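Local coordinates for protein dimethyl-sulfide monooxygenase (Hyphomicrobium sulfonivorans, PDB 6AK1) that oxidises dimethyl sulfide with NADH and oxygen to methanethiol and formaldehyde, as the large subunit of an FMN-dependent monooxygenase, at residues A[115-120]-A[211-216]; A[130-135]-A[163-168]; A[219-224]-A[430-435]. All blocks are in the same frame, centred on the assembly; numbering follows the deposited sequence.

How the interactions relate
Following the chain, helix 112-126 supplies residues 115-120, strand 130-135 comes next, and helix 157-174 supplies residues 163-168. Interaction 2 joins that strand to that helix, closing a short loop. Interaction 1 closes a longer one, from helix 112-126 to the loop at 211-216, and so encloses interaction 2. The two touch directly, helix 112-126 packing against strand 130-135. Interaction 3 opens just afterwards, at residues 219-224, and spans some 200 residues to the late helix 431-435, in series with the others. Strands 130-135 and 223-227 are neighbours in the barrel sheet, which connects interactions 2 and 3; together the contacts tie barrel strands, outer helices and the C-terminal region.

Interaction 1: residues A[115-120]-A[211-216]; sequences LARRLS and FHICEP
Ser120 and His212 form the polar centre of a helix-to-loop contact on the outside of the barrel, where helix 112-126 is covered by the loop that precedes strand 223-227. The evidence is one side-chain hydrogen bond, Ser120 OG to His212 NE2 at 2.9 Å, with the hydroxyl at the edge of the imidazole and near its plane. His212 reaches it because its CG lies anti to the backbone N (chi1 -169°), which carries the ring from the loop to the helix surface. Ala116, one turn before Ser120, meets the same ring obliquely, its CB 3.7 Å from His212 CE1. The loop also turns back over one face of the imidazole, with Cys214 N 3.8 Å from the plane, over the centre of the His212 ring. Toward solvent the contact passes to sulfur and aliphatic carbon, Arg117 joining through CG and CD. Cys214 SG rests 3.4 Å from Arg117 CG and 3.8 Å from Ser120 CB. Arg117 and Ile213 run side by side, with Arg117 CD 3.5 Å from Ile213 CG2, both exposed to solvent. On the buried side Trp172 meets the His212 ring with its plane nearly perpendicular, and its NE1 bonds to Ala116 O. The loop backbone is pinned too, His212 N by Ser175 OG and His212 O by Trp176 NE1. Placing a leucine at His212 would remove the ring nitrogen and would probably leave the buried Ser120 hydroxyl without its partner across the contact and the loop with one bond fewer to the helix. A division of labour follows: one directional bond joins the side chains, among several backbone bonds that hold the loop, while sulfur and aliphatic groups at the more exposed margin add contact area without directional constraint.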
loop_
_atom_site.group_PDB
_atom_site.type_symbol
_atom_site.label_atom_id
_atom_site.label_comp_id
_atom_site.label_asym_id
_atom_site.label_seq_id
_atom_site.Cartn_x
_atom_site.Cartn_y
_atom_site.Cartn_z
ATOM N N LEU A 115 1.604 -6.155 16.364
ATOM C CA LEU A 115 1.044 -5.585 15.140
ATOM C C LEU A 115 -0.395 -6.044 14.948
ATOM O O LEU A 115 -1.257 -5.257 14.545
ATOM C CB LEU A 115 1.904 -5.939 13.914
ATOM C CG LEU A 115 1.383 -5.331 12.591
ATOM C CD1 LEU A 115 1.158 -3.812 12.693
ATOM C CD2 LEU A 115 2.307 -5.667 11.412
ATOM N N ALA A 116 -0.676 -7.307 15.279
ATOM C CA ALA A 116 -2.033 -7.835 15.189
ATOM C C ALA A 116 -3.022 -6.980 15.971
ATOM O O ALA A 116 -4.136 -6.715 15.498
ATOM C CB ALA A 116 -2.061 -9.279 15.699
ATOM N N ARG A 117 -2.635 -6.539 17.172
ATOM C CA ARG A 117 -3.535 -5.716 17.978
ATOM C C ARG A 117 -3.687 -4.323 17.380
ATOM O O ARG A 117 -4.791 -3.769 17.365
ATOM C CB ARG A 117 -3.041 -5.619 19.428
ATOM C CG ARG A 117 -4.005 -4.866 20.341
ATOM C CD ARG A 117 -3.507 -4.747 21.793
ATOM N NE ARG A 117 -2.449 -3.750 21.920
ATOM C CZ ARG A 117 -2.314 -2.934 22.962
ATOM N NH1 ARG A 117 -3.174 -3.002 23.969
ATOM N NH2 ARG A 117 -1.322 -2.046 22.993
ATOM N N ARG A 118 -2.595 -3.741 16.878
ATOM C CA ARG A 118 -2.697 -2.397 16.320
ATOM C C ARG A 118 -3.590 -2.380 15.088
ATOM O O ARG A 118 -4.356 -1.436 14.892
ATOM C CB ARG A 118 -1.306 -1.852 15.989
ATOM C CG ARG A 118 -0.380 -1.759 17.194
ATOM C CD ARG A 118 1.035 -1.335 16.783
ATOM N NE ARG A 118 1.039 0.001 16.236
ATOM C CZ ARG A 118 1.640 0.376 15.112
ATOM N NH1 ARG A 118 2.352 -0.477 14.383
ATOM N NH2 ARG A 118 1.548 1.642 14.741
ATOM N N LEU A 119 -3.508 -3.418 14.245
ATOM C CA LEU A 119 -4.355 -3.464 13.058
ATOM C C LEU A 119 -5.795 -3.829 13.408
ATOM O O LEU A 119 -6.725 -3.248 12.843
ATOM C CB LEU A 119 -3.780 -4.448 12.032
ATOM C CG LEU A 119 -2.498 -3.953 11.336
ATOM C CD1 LEU A 119 -1.784 -5.087 10.652
ATOM C CD2 LEU A 119 -2.829 -2.840 10.349
ATOM N N SER A 120 -5.995 -4.782 14.332
ATOM C CA SER A 120 -7.343 -5.089 14.816
ATOM C C SER A 120 -8.006 -3.850 15.382
ATOM O O SER A 120 -9.194 -3.613 15.140
ATOM C CB SER A 120 -7.319 -6.168 15.908
ATOM O OG SER A 120 -7.127 -7.463 15.391
ATOM N N PHE A 211 -3.668 -16.363 23.232
ATOM C CA PHE A 211 -4.803 -15.995 22.404
ATOM C C PHE A 211 -4.774 -14.500 22.113
ATOM O O PHE A 211 -4.179 -13.711 22.851
ATOM C CB PHE A 211 -6.130 -16.378 23.076
ATOM C CG PHE A 211 -6.319 -15.781 24.444
ATOM C CD1 PHE A 211 -6.924 -14.538 24.598
ATOM C CD2 PHE A 211 -5.913 -16.469 25.579
ATOM C CE1 PHE A 211 -7.110 -13.987 25.857
ATOM C CE2 PHE A 211 -6.091 -15.918 26.846
ATOM C CZ PHE A 211 -6.693 -14.683 26.985
ATOM N N HIS A 212 -5.426 -14.129 21.015
ATOM C CA HIS A 212 -5.451 -12.742 20.571
ATOM C C HIS A 212 -6.133 -11.888 21.634
ATOM O O HIS A 212 -7.111 -12.310 22.256
ATOM C CB HIS A 212 -6.177 -12.656 19.224
ATOM C CG HIS A 212 -6.052 -11.335 18.529
ATOM N ND1 HIS A 212 -4.901 -10.573 18.554
ATOM C CD2 HIS A 212 -6.942 -10.648 17.771
ATOM C CE1 HIS A 212 -5.093 -9.471 17.847
ATOM N NE2 HIS A 212 -6.322 -9.492 17.361
ATOM N N ILE A 213 -5.592 -10.700 21.878
ATOM C CA ILE A 213 -6.068 -9.902 23.003
ATOM C C ILE A 213 -7.191 -8.966 22.548
ATOM O O ILE A 213 -7.683 -8.153 23.335
ATOM C CB ILE A 213 -4.888 -9.152 23.662
ATOM C CG1 ILE A 213 -5.162 -8.856 25.138
ATOM C CG2 ILE A 213 -4.530 -7.873 22.909
ATOM C CD1 ILE A 213 -3.917 -8.408 25.912
ATOM N N CYS A 214 -7.625 -9.093 21.287
ATOM C CA CYS A 214 -8.748 -8.331 20.738
ATOM C C CYS A 214 -9.904 -9.244 20.352
ATOM O O CYS A 214 -9.691 -10.346 19.824
ATOM C CB CYS A 214 -8.354 -7.547 19.478
ATOM S SG CYS A 214 -6.940 -6.490 19.648
ATOM N N GLU A 215 -11.130 -8.745 20.540
ATOM C CA GLU A 215 -12.296 -9.477 20.077
ATOM C C GLU A 215 -12.404 -9.359 18.558
ATOM O O GLU A 215 -11.805 -8.462 17.958
ATOM C CB GLU A 215 -13.569 -8.962 20.755
ATOM C CG GLU A 215 -14.090 -7.638 20.229
ATOM C CD GLU A 215 -15.357 -7.184 20.957
ATOM O OE1 GLU A 215 -15.243 -6.336 21.867
ATOM O OE2 GLU A 215 -16.460 -7.680 20.619
ATOM N N PRO A 216 -13.132 -10.275 17.913
ATOM C CA PRO A 216 -13.251 -10.238 16.445
ATOM C C PRO A 216 -13.765 -8.899 15.939
ATOM O O PRO A 216 -14.749 -8.357 16.445
ATOM C CB PRO A 216 -14.241 -11.370 16.143
ATOM C CG PRO A 216 -14.009 -12.339 17.229
ATOM C CD PRO A 216 -13.681 -11.526 18.471
#

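Interaction 2: residues A[130-135]-A[163-168]; sequences VAWNVV and EYMEVM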
loop_
_atom_site.group_PDB
_atom_site.type_symbol
_atom_site.label_atom_id
_atom_site.label_comp_id
_atom_site.label_asym_id
_atom_site.label_seq_id
_atom_site.Cartn_x
_atom_site.Cartn_y
_atom_site.Cartn_z
ATOM N N VAL A 130 -9.983 -0.982 6.895
ATOM C CA VAL A 130 -8.530 -0.926 6.916
ATOM C C VAL A 130 -7.971 -1.990 5.983
ATOM O O VAL A 130 -8.529 -3.088 5.845
ATOM C CB VAL A 130 -7.970 -1.084 8.348
ATOM C CG1 VAL A 130 -8.261 -2.472 8.893
ATOM C CG2 VAL A 130 -6.463 -0.822 8.358
ATOM N N ALA A 131 -6.891 -1.638 5.309
ATOM C CA ALA A 131 -6.065 -2.579 4.579
ATOM C C ALA A 131 -4.660 -2.515 5.151
ATOM O O ALA A 131 -4.188 -1.440 5.534
ATOM C CB ALA A 131 -6.043 -2.267 3.082
ATOM N N TRP A 132 -4.006 -3.664 5.221
ATOM C CA TRP A 132 -2.643 -3.768 5.725
ATOM C C TRP A 132 -1.720 -3.947 4.527
ATOM O O TRP A 132 -1.772 -4.976 3.846
ATOM C CB TRP A 132 -2.499 -4.938 6.703
ATOM C CG TRP A 132 -1.074 -5.177 7.126
ATOM C CD1 TRP A 132 -0.059 -4.258 7.151
ATOM C CD2 TRP A 132 -0.503 -6.412 7.578
ATOM N NE1 TRP A 132 1.095 -4.839 7.602
ATOM C CE2 TRP A 132 0.853 -6.160 7.877
ATOM C CE3 TRP A 132 -1.011 -7.705 7.774
ATOM C CZ2 TRP A 132 1.714 -7.153 8.342
ATOM C CZ3 TRP A 132 -0.156 -8.691 8.250
ATOM C CH2 TRP A 132 1.191 -8.410 8.531
ATOM N N ASN A 133 -0.865 -2.967 4.282
ATOM C CA ASN A 133 0.154 -3.094 3.244
ATOM C C ASN A 133 1.386 -3.739 3.870
ATOM O O ASN A 133 2.143 -3.088 4.595
ATOM C CB ASN A 133 0.467 -1.737 2.627
ATOM C CG ASN A 133 1.572 -1.818 1.586
ATOM O OD1 ASN A 133 1.540 -2.668 0.698
ATOM N ND2 ASN A 133 2.571 -0.952 1.711
ATOM N N VAL A 134 1.584 -5.021 3.569
ATOM C CA VAL A 134 2.629 -5.852 4.157
ATOM C C VAL A 134 3.963 -5.574 3.465
ATOM O O VAL A 134 4.141 -5.909 2.294
ATOM C CB VAL A 134 2.254 -7.334 4.039
ATOM C CG1 VAL A 134 3.261 -8.210 4.756
ATOM C CG2 VAL A 134 0.846 -7.546 4.542
ATOM N N VAL A 135 4.928 -5.018 4.195
ATOM C CA VAL A 135 6.229 -4.739 3.611
ATOM C C VAL A 135 7.316 -5.390 4.459
ATOM O O VAL A 135 7.111 -5.743 5.626
ATOM C CB VAL A 135 6.495 -3.220 3.439
ATOM C CG1 VAL A 135 5.340 -2.543 2.717
ATOM C CG2 VAL A 135 6.746 -2.543 4.770
ATOM N N GLU A 163 5.726 -17.640 8.163
ATOM C CA GLU A 163 5.301 -17.991 9.507
ATOM C C GLU A 163 4.758 -16.777 10.239
ATOM O O GLU A 163 3.839 -16.904 11.051
ATOM C CB GLU A 163 6.456 -18.612 10.285
ATOM C CG GLU A 163 6.004 -19.334 11.561
ATOM C CD GLU A 163 7.170 -19.745 12.440
ATOM O OE1 GLU A 163 8.212 -20.153 11.892
ATOM O OE2 GLU A 163 7.053 -19.640 13.671
ATOM N N TYR A 164 5.310 -15.600 9.950
ATOM C CA TYR A 164 4.768 -14.354 10.474
ATOM C C TYR A 164 3.284 -14.215 10.154
ATOM O O TYR A 164 2.476 -13.946 11.049
ATOM C CB TYR A 164 5.564 -13.173 9.911
ATOM C CG TYR A 164 5.321 -11.857 10.630
ATOM C CD1 TYR A 164 4.135 -11.130 10.426
ATOM C CD2 TYR A 164 6.279 -11.331 11.500
ATOM C CE1 TYR A 164 3.909 -9.932 11.079
ATOM C CE2 TYR A 164 6.063 -10.122 12.151
ATOM C CZ TYR A 164 4.874 -9.431 11.938
ATOM O OH TYR A 164 4.652 -8.231 12.574
ATOM N N MET A 165 2.911 -14.389 8.873
ATOM C CA MET A 165 1.510 -14.265 8.458
ATOM C C MET A 165 0.650 -15.368 9.064
ATOM O O MET A 165 -0.500 -15.126 9.452
ATOM C CB MET A 165 1.394 -14.313 6.933
ATOM C CG MET A 165 2.265 -13.318 6.188
ATOM S SD MET A 165 1.853 -11.587 6.529
ATOM C CE MET A 165 0.163 -11.491 5.915
ATOM N N GLU A 166 1.175 -16.594 9.116
ATOM C CA GLU A 166 0.485 -17.684 9.807
ATOM C C GLU A 166 0.062 -17.267 11.219
ATOM O O GLU A 166 -1.101 -17.431 11.606
ATOM C CB GLU A 166 1.394 -18.922 9.837
ATOM C CG GLU A 166 0.921 -20.065 10.738
ATOM C CD GLU A 166 1.889 -21.259 10.753
ATOM O OE1 GLU A 166 2.963 -21.188 10.108
ATOM O OE2 GLU A 166 1.574 -22.272 11.412
ATOM N N VAL A 167 0.994 -16.689 11.988
ATOM C CA VAL A 167 0.671 -16.202 13.334
ATOM C C VAL A 167 -0.460 -15.178 13.281
ATOM O O VAL A 167 -1.438 -15.273 14.034
ATOM C CB VAL A 167 1.924 -15.606 14.004
ATOM C CG1 VAL A 167 1.544 -14.871 15.283
ATOM C CG2 VAL A 167 2.979 -16.696 14.276
ATOM N N MET A 168 -0.330 -14.169 12.398
ATOM C CA MET A 168 -1.353 -13.129 12.270
ATOM C C MET A 168 -2.710 -13.733 11.943
ATOM O O MET A 168 -3.722 -13.383 12.563
ATOM C CB MET A 168 -0.974 -12.117 11.172
ATOM C CG MET A 168 0.413 -11.527 11.261
ATOM S SD MET A 168 0.591 -10.477 12.704
ATOM C CE MET A 168 -0.133 -8.941 12.135
#
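Trp132 holds its CG anti to the backbone N (chi1 173°), which sends the indole off strand 130-135 toward helix 163-168. Met165 and Met168 on that helix each place CG beside the backbone N and bend again at chi2 and chi3, so both thioether chains curl toward the benzo end of the indole. Met165 approaches from the direction opposite to the tryptophan, with its CE 3.7 Å from Trp132 CZ3. Its sulfur makes a Met-aromatic contact: SD is 4.7 Å from the centroid of the six-membered ring of Trp132 and 53° off the ring normal, an oblique approach. Met168 crosses the indole at about a right angle, and its CE lies 3.9 Å from Trp132 CH2. Tyr164 completes the set, with CE1 4.0 Å from Trp132 CH2, at the edge of the indole near its plane. Two residues along the strand, Val134 puts CG2 3.5 Å above the indole plane, over its centre, and offers CG1 to Met165 SD at 4.1 Å. The polar ends are satisfied outside this cluster, Trp132 NE1 by Ala105 O and Tyr164 OH by Glu110 O.

Strand and helix segments run nearly antiparallel, at 153°, with axes 12.0 Å apart, and these side chains span the distance. Strand 130-135, helix 157-174 and the parallel neighbouring strand 223-227 form a beta-alpha-beta crossover of the TIM barrel. Leu115 and Leu119 of helix 112-126 close on the indole, while Asn133 bonds to Thr104, an FMN-binding residue by similarity on the other adjoining strand, 100-106.

Interaction 3: residues A[219-224]-A[430-435]; sequences QRTPVI and SLRRKL
Arg432 and Gln219 interlock in the buried, tight part of this contact. The amide oxygen Gln219 OE1 takes the Arg432 backbone N at 2.9 Å, in the carbonyl plane of the amide, with a C=O...N angle of 157°. The arginine bends at chi3 and brings its guanidinium to the loop backbone. Arg432 NH1 bonds to Thr221 O, though the modelled 2.5 Å is doubtfully short; the oxygen lies in the guanidinium plane, the donor well above the carbonyl plane. Arg432 NH2 adds weak bonds to Thr221 O (3.0 Å) and Gln219 O (3.3 Å). Glu242 pairs with Arg432 NE, so the buried charge is probably balanced, and Asp123 receives Gln219 NE2. Val223 CG2 packs 3.8 Å from Arg432 CB and 4.0 Å from Leu431 CG.

The margin toward the partly exposed Ser430 is less firmly bonded: no hydrogen bond of its side chain crosses to 219-224, and Ser430 CB touches Gln219 CG at 3.5 Å, while its hydroxyl turns back to accept Arg433 N. Ser430 is the N-cap, and Gln219 OE1 accepts another first-turn N-H, so the loop also binds the start of helix 431-435 at the N-terminal end of TIM-barrel strand 223-227.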
loop_
_atom_site.group_PDB
_atom_site.type_symbol
_atom_site.label_atom_id
_atom_site.label_comp_id
_atom_site.label_asym_id
_atom_site.label_seq_id
_atom_site.Cartn_x
_atom_site.Cartn_y
_atom_site.Cartn_z
ATOM N N GLN A 219 -13.886 -7.170 9.748
ATOM C CA GLN A 219 -13.267 -7.949 8.683
ATOM C C GLN A 219 -12.441 -9.115 9.197
ATOM O O GLN A 219 -12.072 -9.992 8.405
ATOM C CB GLN A 219 -12.352 -7.065 7.821
ATOM C CG GLN A 219 -13.060 -6.097 6.909
ATOM C CD GLN A 219 -12.086 -5.169 6.208
ATOM O OE1 GLN A 219 -12.092 -5.048 4.976
ATOM N NE2 GLN A 219 -11.231 -4.503 6.994
ATOM N N ARG A 220 -12.097 -9.112 10.467
ATOM C CA ARG A 220 -11.246 -10.098 11.095
ATOM C C ARG A 220 -9.819 -9.904 10.627
ATOM O O ARG A 220 -9.034 -9.360 11.326
ATOM C CB ARG A 220 -11.766 -11.511 10.934
ATOM C CG ARG A 220 -12.548 -11.958 12.138
ATOM C CD ARG A 220 -12.684 -13.437 12.139
ATOM N NE ARG A 220 -13.661 -13.931 13.065
ATOM C CZ ARG A 220 -13.379 -14.471 14.215
ATOM N NH1 ARG A 220 -14.335 -14.912 14.952
ATOM N NH2 ARG A 220 -12.148 -14.535 14.616
ATOM N N THR A 221 -9.511 -10.350 9.436
ATOM C CA THR A 221 -8.231 -10.078 8.808
ATOM C C THR A 221 -8.365 -8.836 7.930
ATOM O O THR A 221 -9.213 -8.818 7.033
ATOM C CB THR A 221 -7.777 -11.267 7.971
ATOM O OG1 THR A 221 -7.561 -12.408 8.821
ATOM C CG2 THR A 221 -6.485 -10.940 7.219
ATOM N N PRO A 222 -7.590 -7.784 8.163
ATOM C CA PRO A 222 -7.645 -6.630 7.262
ATOM C C PRO A 222 -7.320 -7.050 5.836
ATOM O O PRO A 222 -6.666 -8.070 5.603
ATOM C CB PRO A 222 -6.573 -5.693 7.820
ATOM C CG PRO A 222 -5.672 -6.592 8.627
ATOM C CD PRO A 222 -6.544 -7.648 9.187
ATOM N N VAL A 223 -7.816 -6.269 4.873
ATOM C CA VAL A 223 -7.470 -6.515 3.482
ATOM C C VAL A 223 -5.958 -6.524 3.358
ATOM O O VAL A 223 -5.275 -5.641 3.887
ATOM C CB VAL A 223 -8.104 -5.449 2.566
ATOM C CG1 VAL A 223 -7.667 -5.676 1.127
ATOM C CG2 VAL A 223 -9.621 -5.492 2.660
ATOM N N ILE A 224 -5.422 -7.544 2.696
ATOM C CA ILE A 224 -3.977 -7.686 2.563
ATOM C C ILE A 224 -3.525 -7.013 1.274
ATOM O O ILE A 224 -3.919 -7.427 0.178
ATOM C CB ILE A 224 -3.555 -9.159 2.598
ATOM C CG1 ILE A 224 -4.169 -9.855 3.827
ATOM C CG2 ILE A 224 -2.044 -9.247 2.625
ATOM C CD1 ILE A 224 -3.674 -9.304 5.179
ATOM N N SER A 430 -17.833 -3.704 4.347
ATOM C CA SER A 430 -16.426 -3.551 4.652
ATOM C C SER A 430 -15.616 -3.288 3.378
ATOM O O SER A 430 -16.081 -3.474 2.252
ATOM C CB SER A 430 -15.910 -4.802 5.356
ATOM O OG SER A 430 -15.989 -5.922 4.481
ATOM N N LEU A 431 -14.372 -2.858 3.585
ATOM C CA LEU A 431 -13.460 -2.654 2.464
ATOM C C LEU A 431 -13.294 -3.935 1.651
ATOM O O LEU A 431 -13.290 -3.898 0.413
ATOM C CB LEU A 431 -12.108 -2.152 2.979
ATOM C CG LEU A 431 -11.042 -1.871 1.909
ATOM C CD1 LEU A 431 -11.559 -0.868 0.886
ATOM C CD2 LEU A 431 -9.763 -1.360 2.556
ATOM N N ARG A 432 -13.182 -5.085 2.322
ATOM C CA ARG A 432 -13.073 -6.336 1.581
ATOM C C ARG A 432 -14.330 -6.603 0.765
ATOM O O ARG A 432 -14.251 -7.109 -0.359
ATOM C CB ARG A 432 -12.797 -7.514 2.517
ATOM C CG ARG A 432 -12.656 -8.809 1.724
ATOM C CD ARG A 432 -12.170 -10.001 2.540
ATOM N NE ARG A 432 -10.793 -9.857 2.996
ATOM C CZ ARG A 432 -10.468 -9.662 4.268
ATOM N NH1 ARG A 432 -9.202 -9.545 4.620
ATOM N NH2 ARG A 432 -11.422 -9.604 5.185
ATOM N N ARG A 433 -15.504 -6.282 1.316
ATOM C CA ARG A 433 -16.726 -6.468 0.544
ATOM C C ARG A 433 -16.733 -5.557 -0.676
ATOM O O ARG A 433 -17.092 -5.985 -1.778
ATOM C CB ARG A 433 -17.956 -6.219 1.413
ATOM C CG ARG A 433 -19.255 -6.586 0.725
ATOM C CD ARG A 433 -20.435 -6.597 1.683
ATOM N NE ARG A 433 -21.588 -7.261 1.078
ATOM C CZ ARG A 433 -22.424 -6.689 0.217
ATOM N NH1 ARG A 433 -22.254 -5.421 -0.153
ATOM N NH2 ARG A 433 -23.436 -7.389 -0.283
ATOM N N LYS A 434 -16.296 -4.308 -0.505
ATOM C CA LYS A 434 -16.245 -3.374 -1.626
ATOM C C LYS A 434 -15.246 -3.815 -2.697
ATOM O O LYS A 434 -15.533 -3.708 -3.895
ATOM C CB LYS A 434 -15.899 -1.975 -1.116
ATOM C CG LYS A 434 -17.002 -1.286 -0.330
ATOM C CD LYS A 434 -16.400 -0.351 0.734
ATOM C CE LYS A 434 -17.328 0.812 1.078
ATOM N NZ LYS A 434 -18.552 0.442 1.835
ATOM N N LEU A 435 -14.061 -4.300 -2.296
ATOM C CA LEU A 435 -12.997 -4.564 -3.268
ATOM C C LEU A 435 -13.001 -5.999 -3.787
ATOM O O LEU A 435 -12.902 -6.227 -5.001
ATOM C CB LEU A 435 -11.624 -4.259 -2.664
ATOM C CG LEU A 435 -11.271 -2.789 -2.475
ATOM C CD1 LEU A 435 -9.852 -2.646 -1.925
ATOM C CD2 LEU A 435 -11.404 -2.044 -3.788
#